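Local structure of fructose 1-phosphate kinase (2JG5) at residues R88-L93 / E100-G105; T4-P9 / K38-S43; D127-A132 / A156-D161; P180-L185 / V216-D221. The protein probably phosphorylates fructose 1-phosphate to fructose 1,6-bisphosphate with ATP, as a member of the PfkB carbohydrate kinase family. One frame throughout, in Å; residues are numbered along the deposited sequence.

Overall arrangement
Along the chain the contacts open in the order 2, 1, 3, 4, each closing before the next begins. Contacts 2 and 3 lie on the central parallel sheet, their centres about 11 Å apart: strands 2-6 and 128-132 are neighbours there, and Lys-38 forms a salt bridge with Asp-161. Contact 1 belongs to the separate four-stranded sheet that meets the second subunit; its centre is about 15 Å from that of contact 2, which it touches through Arg-88 and Asn-8. Contact 4, about 20 Å from contact 3 between centres, reaches the antiparallel sheet of strands 214-217, 223-226, 230-235 and 299-303. Together they sample the ribokinase-type core, its dimerising lid sheet and this antiparallel sheet.

Contact 1. Residues R88-L93 / E100-G105; sequences RINVKL and EINAPG
Val-91 and Ile-101 form the tight part of this antiparallel hairpin. Val-91 N bonds to Ile-101 O at 2.8 Å and Ile-101 N to Val-91 O at 2.6 Å, a hydrogen-bonded pair whose side chains meet CB to CB on one face. On the same face Leu-93 CD1 reaches Ile-101 CD1 at 4.3 Å, and Phe-20 of the second subunit packs on Ile-101.

The other face is polar, carrying Arg-88, Asn-90, Lys-92, Glu-100 and Asn-102; all but the buried Asn-90 are partly exposed. Beyond Asn-102 the second strand gives way to loop, and side chains take over the pairing. Asn-90 has CG beside its backbone N (chi1 -67°), which brings OD1 to Ala-103 N at 3.2 Å; the N-H points almost straight at the oxygen but arrives from above the carbonyl plane. Arg-88 NH1 bonds to Ala-103 O at 3.2 Å, while its NH2 goes to Asn-8 O. Lys-92, bent at chi2 (-67°), lays CD against Glu-100 CG and places NZ 3.1 Å from Glu-100 OE1, a salt bridge with weak hydrogen-bond geometry. The same NZ donates to Asn-102 OD1 at 3.1 Å, and the amides of Asn-102 and Asn-90 stack nearly parallel. One ammonium is thus shared by a carboxylate and an amide oxygen of alternate residues, on the strand whose residues 100-102 pair with a strand of the second subunit.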
loop_
_atom_site.group_PDB
_atom_site.type_symbol
_atom_site.label_atom_id
_atom_site.label_comp_id
_atom_site.label_asym_id
_atom_site.label_seq_id
_atom_site.Cartn_x
_atom_site.Cartn_y
_atom_site.Cartn_z
ATOM N N ARG A 88 3.584 -2.038 -8.224
ATOM C CA ARG A 88 3.696 -0.749 -7.519
ATOM C C ARG A 88 2.390 -0.258 -6.918
ATOM O O ARG A 88 1.298 -0.626 -7.382
ATOM C CB ARG A 88 4.315 0.337 -8.401
ATOM C CG ARG A 88 3.568 0.615 -9.684
ATOM C CD ARG A 88 4.160 1.797 -10.401
ATOM N NE ARG A 88 3.584 1.927 -11.726
ATOM C CZ ARG A 88 3.563 3.037 -12.452
ATOM N NH1 ARG A 88 4.074 4.167 -11.980
ATOM N NH2 ARG A 88 3.016 3.014 -13.657
ATOM N N ILE A 89 2.541 0.564 -5.880
ATOM C CA ILE A 89 1.446 1.302 -5.273
ATOM C C ILE A 89 1.677 2.798 -5.475
ATOM O O ILE A 89 2.592 3.390 -4.903
ATOM C CB ILE A 89 1.257 1.001 -3.749
ATOM C CG1 ILE A 89 1.027 -0.510 -3.504
ATOM C CG2 ILE A 89 0.073 1.789 -3.237
ATOM C CD1 ILE A 89 1.017 -0.942 -2.001
ATOM N N ASN A 90 0.835 3.388 -6.307
ATOM C CA ASN A 90 0.868 4.799 -6.576
ATOM C C ASN A 90 -0.075 5.499 -5.615
ATOM O O ASN A 90 -1.137 4.969 -5.304
ATOM C CB ASN A 90 0.418 5.042 -8.008
ATOM C CG ASN A 90 1.393 4.498 -9.022
ATOM O OD1 ASN A 90 2.486 4.053 -8.672
ATOM N ND2 ASN A 90 1.003 4.531 -10.296
ATOM N N VAL A 91 0.321 6.670 -5.128
ATOM C CA VAL A 91 -0.497 7.400 -4.154
ATOM C C VAL A 91 -1.138 8.648 -4.769
ATOM O O VAL A 91 -0.470 9.427 -5.429
ATOM C CB VAL A 91 0.297 7.748 -2.871
ATOM C CG1 VAL A 91 -0.575 8.510 -1.882
ATOM C CG2 VAL A 91 0.827 6.483 -2.215
ATOM N N LYS A 92 -2.441 8.813 -4.554
ATOM C CA LYS A 92 -3.178 9.986 -5.013
ATOM C C LYS A 92 -3.763 10.689 -3.795
ATOM O O LYS A 92 -4.669 10.156 -3.151
ATOM C CB LYS A 92 -4.315 9.579 -5.970
ATOM C CG LYS A 92 -3.986 8.431 -6.953
ATOM C CD LYS A 92 -2.931 8.836 -7.976
ATOM C CE LYS A 92 -2.266 7.619 -8.642
ATOM N NZ LYS A 92 -1.362 8.001 -9.784
ATOM N N LEU A 93 -3.238 11.869 -3.469
ATOM C CA LEU A 93 -3.705 12.637 -2.306
ATOM C C LEU A 93 -4.772 13.652 -2.687
ATOM O O LEU A 93 -4.499 14.663 -3.356
ATOM C CB LEU A 93 -2.550 13.340 -1.588
ATOM C CG LEU A 93 -1.395 12.499 -1.046
ATOM C CD1 LEU A 93 -0.364 13.401 -0.401
ATOM C CD2 LEU A 93 -1.884 11.439 -0.060
ATOM N N GLU A 100 -0.344 13.522 -7.024
ATOM C CA GLU A 100 0.025 12.148 -7.333
ATOM C C GLU A 100 1.458 11.848 -6.904
ATOM O O GLU A 100 2.351 12.679 -7.053
ATOM C CB GLU A 100 -0.132 11.865 -8.829
ATOM C CG GLU A 100 -1.566 11.871 -9.354
ATOM C CD GLU A 100 -1.692 11.315 -10.778
ATOM O OE1 GLU A 100 -0.737 10.677 -11.277
ATOM O OE2 GLU A 100 -2.765 11.509 -11.401
ATOM N N ILE A 101 1.662 10.658 -6.355
ATOM C CA ILE A 101 2.995 10.139 -6.055
ATOM C C ILE A 101 3.126 8.775 -6.719
ATOM O O ILE A 101 2.587 7.778 -6.237
ATOM C CB ILE A 101 3.283 10.017 -4.529
ATOM C CG1 ILE A 101 2.962 11.332 -3.813
ATOM C CG2 ILE A 101 4.757 9.614 -4.293
ATOM C CD1 ILE A 101 2.733 11.180 -2.328
ATOM N N ASN A 102 3.829 8.757 -7.846
ATOM C CA ASN A 102 4.013 7.559 -8.635
ATOM C C ASN A 102 5.313 6.849 -8.284
ATOM O O ASN A 102 6.370 7.479 -8.216
ATOM C CB ASN A 102 3.973 7.910 -10.119
ATOM C CG ASN A 102 2.554 8.093 -10.642
ATOM O OD1 ASN A 102 1.674 8.624 -9.953
ATOM N ND2 ASN A 102 2.329 7.654 -11.876
ATOM N N ALA A 103 5.207 5.535 -8.064
ATOM C CA ALA A 103 6.312 4.683 -7.612
ATOM C C ALA A 103 7.040 4.015 -8.783
ATOM O O ALA A 103 6.499 3.947 -9.893
ATOM C CB ALA A 103 5.786 3.628 -6.664
ATOM N N PRO A 104 8.283 3.527 -8.550
ATOM C CA PRO A 104 8.937 2.733 -9.593
ATOM C C PRO A 104 8.234 1.382 -9.742
ATOM O O PRO A 104 7.528 0.929 -8.834
ATOM C CB PRO A 104 10.359 2.525 -9.046
ATOM C CG PRO A 104 10.496 3.444 -7.888
ATOM C CD PRO A 104 9.134 3.675 -7.355
ATOM N N GLY A 105 8.402 0.725 -10.869
ATOM C CA GLY A 105 7.877 -0.631 -10.964
ATOM C C GLY A 105 8.669 -1.626 -10.130
ATOM O O GLY A 105 9.693 -1.274 -9.526
#

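Contact 2. Residues T4-P9 / K38-S43; sequences TVTFNP and KGINVS
Thr-4 and Ser-43 join the strand to the first turns of helix 38-48 through their hydroxyls, OG1 and OG lying 2.8 Å apart in a hydrogen bond. Ser-43 OG also bonds to Ser-53 OG, so a short chain of hydroxyls runs through this buried region. Thr-4 OG1, set between its backbone N and carbonyl carbon (chi1 64°), also makes a weak contact with Gly-39 O at 3.2 Å.

Two residues further on, Thr-6 OG1 meets the start of the helix. Ile-40 N donates to it at 3.0 Å, weakly, the N-H...O angle being only 120°, and Gly-39 CA comes equally near. Gly-39, with no side chain, is what allows strand and helix to approach so closely: Thr-6 CA and Gly-39 CA are 4.9 Å apart.

Apolar contacts flank these polar ones. Pro-9 CB rests on Ile-40 CD1 at 3.5 Å, both beside Ile-67 of helix 61-73, and Thr-4 CG2 faces Val-42 CB at 4.1 Å. Threonine and serine hydroxyls can thus be buried here because they bond one another, while the Thr-6 oxygen accepts a weak bond from an amide in the helix's first turn.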
loop_
_atom_site.group_PDB
_atom_site.type_symbol
_atom_site.label_atom_id
_atom_site.label_comp_id
_atom_site.label_asym_id
_atom_site.label_seq_id
_atom_site.Cartn_x
_atom_site.Cartn_y
_atom_site.Cartn_z
ATOM N N THR A 4 -4.665 -6.079 -23.887
ATOM C CA THR A 4 -4.035 -4.849 -23.423
ATOM C C THR A 4 -2.711 -5.211 -22.742
ATOM O O THR A 4 -2.605 -6.251 -22.090
ATOM C CB THR A 4 -4.962 -4.055 -22.477
ATOM O OG1 THR A 4 -5.219 -4.817 -21.291
ATOM C CG2 THR A 4 -6.278 -3.760 -23.178
ATOM N N VAL A 5 -1.683 -4.398 -22.946
ATOM C CA VAL A 5 -0.393 -4.647 -22.305
ATOM C C VAL A 5 -0.081 -3.443 -21.400
ATOM O O VAL A 5 -0.091 -2.307 -21.855
ATOM C CB VAL A 5 0.726 -4.895 -23.343
ATOM C CG1 VAL A 5 2.050 -5.258 -22.663
ATOM C CG2 VAL A 5 0.320 -6.003 -24.345
ATOM N N THR A 6 0.127 -3.714 -20.112
ATOM C CA THR A 6 0.542 -2.726 -19.128
ATOM C C THR A 6 1.837 -3.268 -18.494
ATOM O O THR A 6 1.819 -4.244 -17.758
ATOM C CB THR A 6 -0.560 -2.479 -18.028
ATOM O OG1 THR A 6 -1.803 -2.091 -18.639
ATOM C CG2 THR A 6 -0.154 -1.402 -17.068
ATOM N N PHE A 7 2.960 -2.636 -18.818
ATOM C CA PHE A 7 4.264 -3.011 -18.277
ATOM C C PHE A 7 4.414 -2.776 -16.776
ATOM O O PHE A 7 5.071 -3.555 -16.088
ATOM C CB PHE A 7 5.364 -2.223 -18.977
ATOM C CG PHE A 7 5.409 -2.410 -20.448
ATOM C CD1 PHE A 7 5.502 -1.309 -21.289
ATOM C CD2 PHE A 7 5.377 -3.684 -21.005
ATOM C CE1 PHE A 7 5.562 -1.472 -22.662
ATOM C CE2 PHE A 7 5.439 -3.857 -22.366
ATOM C CZ PHE A 7 5.528 -2.749 -23.203
ATOM N N ASN A 8 3.821 -1.690 -16.284
ATOM C CA ASN A 8 3.991 -1.271 -14.911
ATOM C C ASN A 8 2.633 -0.937 -14.246
ATOM O O ASN A 8 2.413 0.186 -13.792
ATOM C CB ASN A 8 4.957 -0.065 -14.869
ATOM C CG ASN A 8 5.408 0.290 -13.463
ATOM O OD1 ASN A 8 5.216 -0.480 -12.526
ATOM N ND2 ASN A 8 6.006 1.466 -13.311
ATOM N N PRO A 9 1.716 -1.918 -14.184
ATOM C CA PRO A 9 0.407 -1.653 -13.584
ATOM C C PRO A 9 0.493 -1.200 -12.123
ATOM O O PRO A 9 1.526 -1.369 -11.459
ATOM C CB PRO A 9 -0.284 -3.017 -13.662
ATOM C CG PRO A 9 0.830 -4.001 -13.780
ATOM C CD PRO A 9 1.831 -3.321 -14.627
ATOM N N LYS A 38 -2.411 2.168 -17.807
ATOM C CA LYS A 38 -3.072 2.567 -19.059
ATOM C C LYS A 38 -3.831 1.406 -19.715
ATOM O O LYS A 38 -5.043 1.495 -19.917
ATOM C CB LYS A 38 -2.084 3.247 -20.021
ATOM C CG LYS A 38 -1.721 4.676 -19.595
ATOM C CD LYS A 38 -0.704 5.353 -20.521
ATOM C CE LYS A 38 -1.314 5.744 -21.868
ATOM N NZ LYS A 38 -2.366 6.804 -21.760
ATOM N N GLY A 39 -3.123 0.312 -20.002
ATOM C CA GLY A 39 -3.743 -0.878 -20.585
ATOM C C GLY A 39 -4.876 -1.430 -19.740
ATOM O O GLY A 39 -5.898 -1.863 -20.269
ATOM N N ILE A 40 -4.715 -1.377 -18.422
ATOM C CA ILE A 40 -5.777 -1.793 -17.501
ATOM C C ILE A 40 -7.025 -0.919 -17.664
ATOM O O ILE A 40 -8.152 -1.432 -17.733
ATOM C CB ILE A 40 -5.285 -1.819 -16.045
ATOM C CG1 ILE A 40 -4.335 -3.000 -15.843
ATOM C CG2 ILE A 40 -6.459 -1.901 -15.059
ATOM C CD1 ILE A 40 -3.697 -3.027 -14.445
ATOM N N ASN A 41 -6.816 0.394 -17.749
ATOM C CA ASN A 41 -7.906 1.334 -17.952
ATOM C C ASN A 41 -8.609 1.073 -19.292
ATOM O O ASN A 41 -9.838 1.101 -19.372
ATOM C CB ASN A 41 -7.399 2.779 -17.853
ATOM C CG ASN A 41 -7.268 3.275 -16.401
ATOM O OD1 ASN A 41 -7.499 2.535 -15.431
ATOM N ND2 ASN A 41 -6.911 4.548 -16.253
ATOM N N VAL A 42 -7.826 0.800 -20.335
ATOM C CA VAL A 42 -8.406 0.438 -21.624
ATOM C C VAL A 42 -9.321 -0.789 -21.444
ATOM O O VAL A 42 -10.467 -0.783 -21.891
ATOM C CB VAL A 42 -7.324 0.187 -22.744
ATOM C CG1 VAL A 42 -7.988 -0.039 -24.087
ATOM C CG2 VAL A 42 -6.376 1.351 -22.865
ATOM N N SER A 43 -8.820 -1.824 -20.767
ATOM C CA SER A 43 -9.635 -3.017 -20.498
ATOM C C SER A 43 -10.913 -2.651 -19.731
ATOM O O SER A 43 -11.985 -3.209 -20.005
ATOM C CB SER A 43 -8.844 -4.086 -19.742
ATOM O OG SER A 43 -7.912 -4.713 -20.601
#

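Contact 3. Residues D127-A132 / A156-D161; sequences DIVIVA and AKLVVD
Val-159 holds CG1 anti to its backbone N (chi1 177°), leaving CG2 beside that N, and this turns the two methyls toward different isoleucines of the neighbouring strand. CG2 meets Ile-128 CG2 at 3.7 Å, while CG1 lies near Ile-130 CG2. Ile-130 and Val-159 run side by side, CG1 of the isoleucine 3.8 Å from CB of the valine. On the face bearing Val-129 and Val-131, Leu-158 likewise has CG anti to N (chi1 179°); its CD1 crosses to Val-131 CG2 at 3.8 Å and also approaches Val-129.

The backbones run parallel and in register from Ile-128 with Lys-157 to Ala-132 with Asp-161. Their bonds alternate between strands, starting with Lys-157 N to Asp-127 O at 2.9 Å. Val-129 N donates to Lys-157 O at 2.7 Å and Val-159 N to Val-129 O at 2.7 Å. Val-131 N donates to Val-159 O at 2.8 Å, before Asp-161 N closes the series on Val-131 O at 3.1 Å. The same carbonyl oxygens also take CA-H...O contacts, as Val-159 O does from Ile-130 CA.

Each face has its own cover. Helix 247-260 packs on Ile-128 and Ile-130, and helix 143-154 lies over Val-131 and Leu-158. Asp-161, at the C-terminal end of its strand, sends OD2 to Lys-38 in a salt bridge. Two adjacent parallel strands linked through helix 143-154 make a beta-alpha-beta crossover, and helices on both faces of the sheet give the three-layered core of the ribokinase-like fold.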
loop_
_atom_site.group_PDB
_atom_site.type_symbol
_atom_site.label_atom_id
_atom_site.label_comp_id
_atom_site.label_asym_id
_atom_site.label_seq_id
_atom_site.Cartn_x
_atom_site.Cartn_y
_atom_site.Cartn_z
ATOM N N ASP A 127 -6.635 -10.828 -33.890
ATOM C CA ASP A 127 -6.406 -10.221 -32.582
ATOM C C ASP A 127 -5.997 -8.755 -32.675
ATOM O O ASP A 127 -5.440 -8.301 -33.683
ATOM C CB ASP A 127 -5.318 -10.974 -31.796
ATOM C CG ASP A 127 -5.723 -12.389 -31.402
ATOM O OD1 ASP A 127 -6.906 -12.782 -31.547
ATOM O OD2 ASP A 127 -4.838 -13.127 -30.943
ATOM N N ILE A 128 -6.280 -8.027 -31.599
ATOM C CA ILE A 128 -5.820 -6.663 -31.424
ATOM C C ILE A 128 -4.937 -6.661 -30.187
ATOM O O ILE A 128 -5.305 -7.199 -29.137
ATOM C CB ILE A 128 -7.001 -5.653 -31.273
ATOM C CG1 ILE A 128 -8.011 -5.848 -32.421
ATOM C CG2 ILE A 128 -6.478 -4.180 -31.122
ATOM C CD1 ILE A 128 -9.064 -4.775 -32.546
ATOM N N VAL A 129 -3.751 -6.087 -30.343
ATOM C CA VAL A 129 -2.834 -5.894 -29.237
ATOM C C VAL A 129 -2.681 -4.387 -29.011
ATOM O O VAL A 129 -2.247 -3.642 -29.915
ATOM C CB VAL A 129 -1.467 -6.594 -29.493
ATOM C CG1 VAL A 129 -0.516 -6.374 -28.313
ATOM C CG2 VAL A 129 -1.681 -8.104 -29.742
ATOM N N ILE A 130 -3.082 -3.953 -27.815
ATOM C CA ILE A 130 -2.967 -2.556 -27.383
ATOM C C ILE A 130 -1.834 -2.456 -26.364
ATOM O O ILE A 130 -1.869 -3.093 -25.309
ATOM C CB ILE A 130 -4.280 -2.028 -26.745
ATOM C CG1 ILE A 130 -5.470 -2.249 -27.690
ATOM C CG2 ILE A 130 -4.149 -0.533 -26.365
ATOM C CD1 ILE A 130 -6.801 -2.454 -26.995
ATOM N N VAL A 131 -0.823 -1.657 -26.687
ATOM C CA VAL A 131 0.294 -1.468 -25.782
ATOM C C VAL A 131 0.288 -0.014 -25.372
ATOM O O VAL A 131 0.375 0.881 -26.206
ATOM C CB VAL A 131 1.656 -1.891 -26.416
ATOM C CG1 VAL A 131 2.767 -1.901 -25.360
ATOM C CG2 VAL A 131 1.542 -3.254 -27.059
ATOM N N ALA A 132 0.150 0.212 -24.072
ATOM C CA ALA A 132 -0.002 1.550 -23.557
ATOM C C ALA A 132 0.767 1.693 -22.263
ATOM O O ALA A 132 0.659 0.840 -21.358
ATOM C CB ALA A 132 -1.487 1.885 -23.349
ATOM N N ALA A 156 -1.594 -9.673 -36.056
ATOM C CA ALA A 156 -2.483 -8.958 -35.124
ATOM C C ALA A 156 -2.356 -7.447 -35.257
ATOM O O ALA A 156 -1.253 -6.918 -35.446
ATOM C CB ALA A 156 -2.246 -9.391 -33.662
ATOM N N LYS A 157 -3.498 -6.767 -35.166
ATOM C CA LYS A 157 -3.552 -5.305 -35.178
ATOM C C LYS A 157 -2.856 -4.762 -33.950
ATOM O O LYS A 157 -3.238 -5.096 -32.831
ATOM C CB LYS A 157 -5.001 -4.809 -35.194
ATOM C CG LYS A 157 -5.705 -4.961 -36.526
ATOM C CD LYS A 157 -6.089 -6.405 -36.809
ATOM C CE LYS A 157 -5.746 -6.785 -38.250
ATOM N NZ LYS A 157 -6.538 -6.018 -39.262
ATOM N N LEU A 158 -1.833 -3.940 -34.162
ATOM C CA LEU A 158 -1.144 -3.291 -33.056
ATOM C C LEU A 158 -1.619 -1.856 -32.830
ATOM O O LEU A 158 -1.593 -1.028 -33.737
ATOM C CB LEU A 158 0.374 -3.326 -33.237
ATOM C CG LEU A 158 1.127 -2.622 -32.104
ATOM C CD1 LEU A 158 1.277 -3.519 -30.852
ATOM C CD2 LEU A 158 2.465 -2.158 -32.606
ATOM N N VAL A 159 -2.043 -1.584 -31.597
ATOM C CA VAL A 159 -2.484 -0.254 -31.174
ATOM C C VAL A 159 -1.537 0.290 -30.107
ATOM O O VAL A 159 -1.255 -0.377 -29.109
ATOM C CB VAL A 159 -3.908 -0.310 -30.613
ATOM C CG1 VAL A 159 -4.338 1.047 -30.122
ATOM C CG2 VAL A 159 -4.879 -0.860 -31.665
ATOM N N VAL A 160 -1.039 1.501 -30.321
ATOM C CA VAL A 160 -0.081 2.086 -29.403
ATOM C C VAL A 160 -0.542 3.440 -28.877
ATOM O O VAL A 160 -0.952 4.321 -29.643
ATOM C CB VAL A 160 1.319 2.216 -30.062
ATOM C CG1 VAL A 160 2.265 3.055 -29.194
ATOM C CG2 VAL A 160 1.902 0.845 -30.332
ATOM N N ASP A 161 -0.469 3.582 -27.557
ATOM C CA ASP A 161 -0.645 4.860 -26.888
ATOM C C ASP A 161 0.552 5.072 -25.952
ATOM O O ASP A 161 0.587 4.562 -24.831
ATOM C CB ASP A 161 -1.981 4.887 -26.147
ATOM C CG ASP A 161 -2.245 6.204 -25.453
ATOM O OD1 ASP A 161 -1.621 7.227 -25.809
ATOM O OD2 ASP A 161 -3.098 6.213 -24.536
#

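Contact 4. Residues P180-L185 / V216-D221; sequences PNKDEL and VSLGGD
Ser-217 and Pro-180 make the first of two backbone bonds, Ser-217 N donating to Pro-180 O at 3.1 Å. The second runs the other way, from Lys-182 N to Ser-217 O at 3.3 Å, so that the backbone of Ser-217 is held on both sides of Asn-181 in a single bridge. Val-216 packs beside these bonds: its CG1, anti to the backbone N (chi1 -178°), lies 3.7 Å from Lys-182 N and meets Leu-185 CD1 tip to tip at 3.7 Å. Leu-218 CD2 touches Lys-182 CB at 4.0 Å.

Behind these contacts stands a capping box that fixes the start of the helix. Asn-181, the N-cap residue, carries CG between its backbone N and carbonyl carbon (chi1 52°), and OD1 accepts from Glu-184 N at 2.8 Å. In return Asn-181 N donates to Glu-184 OE1 at 3.1 Å, on the anti side of the carboxylate. The two bonds hold the residues that present Pro-180 O and Lys-182 N to the strand. The Lys-182 amine leads away from the strand to Glu-186 in a salt bridge, and to Asp-183 in another, where the hydrogen bond is weak.

Farther out, Val-216 also packs on Val-199 of helix 196-208 and Leu-185 on Leu-206 of the same helix. Helix 182-188 follows strand 177-178, the outermost parallel strand of the chain, so the two backbone bonds tie the exit of that sheet to strand 214-217, outermost in the antiparallel sheet and next to 223-226.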
loop_
_atom_site.group_PDB
_atom_site.type_symbol
_atom_site.label_atom_id
_atom_site.label_comp_id
_atom_site.label_asym_id
_atom_site.label_seq_id
_atom_site.Cartn_x
_atom_site.Cartn_y
_atom_site.Cartn_z
ATOM N N PRO A 180 -0.942 10.331 -30.746
ATOM C CA PRO A 180 -0.210 11.449 -30.157
ATOM C C PRO A 180 -1.112 12.652 -29.864
ATOM O O PRO A 180 -2.248 12.720 -30.336
ATOM C CB PRO A 180 0.801 11.807 -31.244
ATOM C CG PRO A 180 0.090 11.471 -32.519
ATOM C CD PRO A 180 -0.700 10.222 -32.199
ATOM N N ASN A 181 -0.614 13.590 -29.074
ATOM C CA ASN A 181 -1.316 14.865 -28.958
ATOM C C ASN A 181 -0.753 15.896 -29.932
ATOM O O ASN A 181 0.334 15.714 -30.497
ATOM C CB ASN A 181 -1.374 15.383 -27.508
ATOM C CG ASN A 181 -0.020 15.417 -26.837
ATOM O OD1 ASN A 181 0.927 16.047 -27.321
ATOM N ND2 ASN A 181 0.074 14.756 -25.693
ATOM N N LYS A 182 -1.517 16.963 -30.139
ATOM C CA LYS A 182 -1.089 18.093 -30.952
ATOM C C LYS A 182 0.323 18.574 -30.565
ATOM O O LYS A 182 1.107 18.980 -31.434
ATOM C CB LYS A 182 -2.108 19.224 -30.818
ATOM C CG LYS A 182 -1.828 20.449 -31.655
ATOM C CD LYS A 182 -2.462 21.675 -31.007
ATOM C CE LYS A 182 -1.576 22.896 -31.148
ATOM N NZ LYS A 182 -0.191 22.633 -30.649
ATOM N N ASP A 183 0.652 18.513 -29.273
ATOM C CA ASP A 183 1.945 19.013 -28.801
ATOM C C ASP A 183 3.101 18.079 -29.182
ATOM O O ASP A 183 4.190 18.537 -29.512
ATOM C CB ASP A 183 1.897 19.329 -27.297
ATOM C CG ASP A 183 0.891 20.454 -26.957
ATOM O OD1 ASP A 183 0.702 21.399 -27.767
ATOM O OD2 ASP A 183 0.290 20.395 -25.862
ATOM N N GLU A 184 2.850 16.774 -29.166
ATOM C CA GLU A 184 3.834 15.800 -29.643
ATOM C C GLU A 184 4.107 15.914 -31.148
ATOM O O GLU A 184 5.252 15.759 -31.575
ATOM C CB GLU A 184 3.424 14.382 -29.263
ATOM C CG GLU A 184 3.673 14.081 -27.799
ATOM C CD GLU A 184 3.031 12.799 -27.321
ATOM O OE1 GLU A 184 1.936 12.447 -27.795
ATOM O OE2 GLU A 184 3.624 12.141 -26.447
ATOM N N LEU A 185 3.062 16.206 -31.931
ATOM C CA LEU A 185 3.188 16.508 -33.358
ATOM C C LEU A 185 4.136 17.669 -33.578
ATOM O O LEU A 185 5.018 17.599 -34.437
ATOM C CB LEU A 185 1.834 16.868 -33.972
ATOM C CG LEU A 185 0.845 15.785 -34.407
ATOM C CD1 LEU A 185 -0.370 16.443 -35.039
ATOM C CD2 LEU A 185 1.478 14.808 -35.386
ATOM N N VAL A 216 -5.342 12.138 -33.319
ATOM C CA VAL A 216 -4.619 13.224 -32.686
ATOM C C VAL A 216 -5.547 13.896 -31.683
ATOM O O VAL A 216 -6.601 14.439 -32.046
ATOM C CB VAL A 216 -4.064 14.237 -33.703
ATOM C CG1 VAL A 216 -3.279 15.327 -32.989
ATOM C CG2 VAL A 216 -3.181 13.548 -34.712
ATOM N N SER A 217 -5.150 13.834 -30.417
ATOM C CA SER A 217 -5.933 14.389 -29.338
ATOM C C SER A 217 -5.746 15.898 -29.275
ATOM O O SER A 217 -4.622 16.405 -29.306
ATOM C CB SER A 217 -5.530 13.735 -28.016
ATOM O OG SER A 217 -6.402 14.128 -26.966
ATOM N N LEU A 218 -6.861 16.614 -29.202
ATOM C CA LEU A 218 -6.845 18.066 -29.119
ATOM C C LEU A 218 -7.413 18.543 -27.786
ATOM O O LEU A 218 -7.723 19.724 -27.614
ATOM C CB LEU A 218 -7.620 18.674 -30.293
ATOM C CG LEU A 218 -7.286 18.154 -31.694
ATOM C CD1 LEU A 218 -8.316 18.661 -32.700
ATOM C CD2 LEU A 218 -5.865 18.530 -32.111
ATOM N N GLY A 219 -7.536 17.612 -26.841
ATOM C CA GLY A 219 -8.048 17.905 -25.505
ATOM C C GLY A 219 -9.522 18.244 -25.562
ATOM O O GLY A 219 -10.300 17.545 -26.220
ATOM N N GLY A 220 -9.900 19.331 -24.896
ATOM C CA GLY A 220 -11.289 19.777 -24.883
ATOM C C GLY A 220 -11.771 20.346 -26.211
ATOM O O GLY A 220 -12.892 20.859 -26.298
ATOM N N ASP A 221 -10.920 20.273 -27.238
ATOM C CA ASP A 221 -11.257 20.767 -28.575
ATOM C C ASP A 221 -11.551 19.608 -29.510
ATOM O O ASP A 221 -11.654 19.788 -30.727
ATOM C CB ASP A 221 -10.128 21.637 -29.139
ATOM C CG ASP A 221 -9.923 22.914 -28.347
ATOM O OD1 ASP A 221 -10.526 23.056 -27.259
ATOM O OD2 ASP A 221 -9.154 23.785 -28.814
#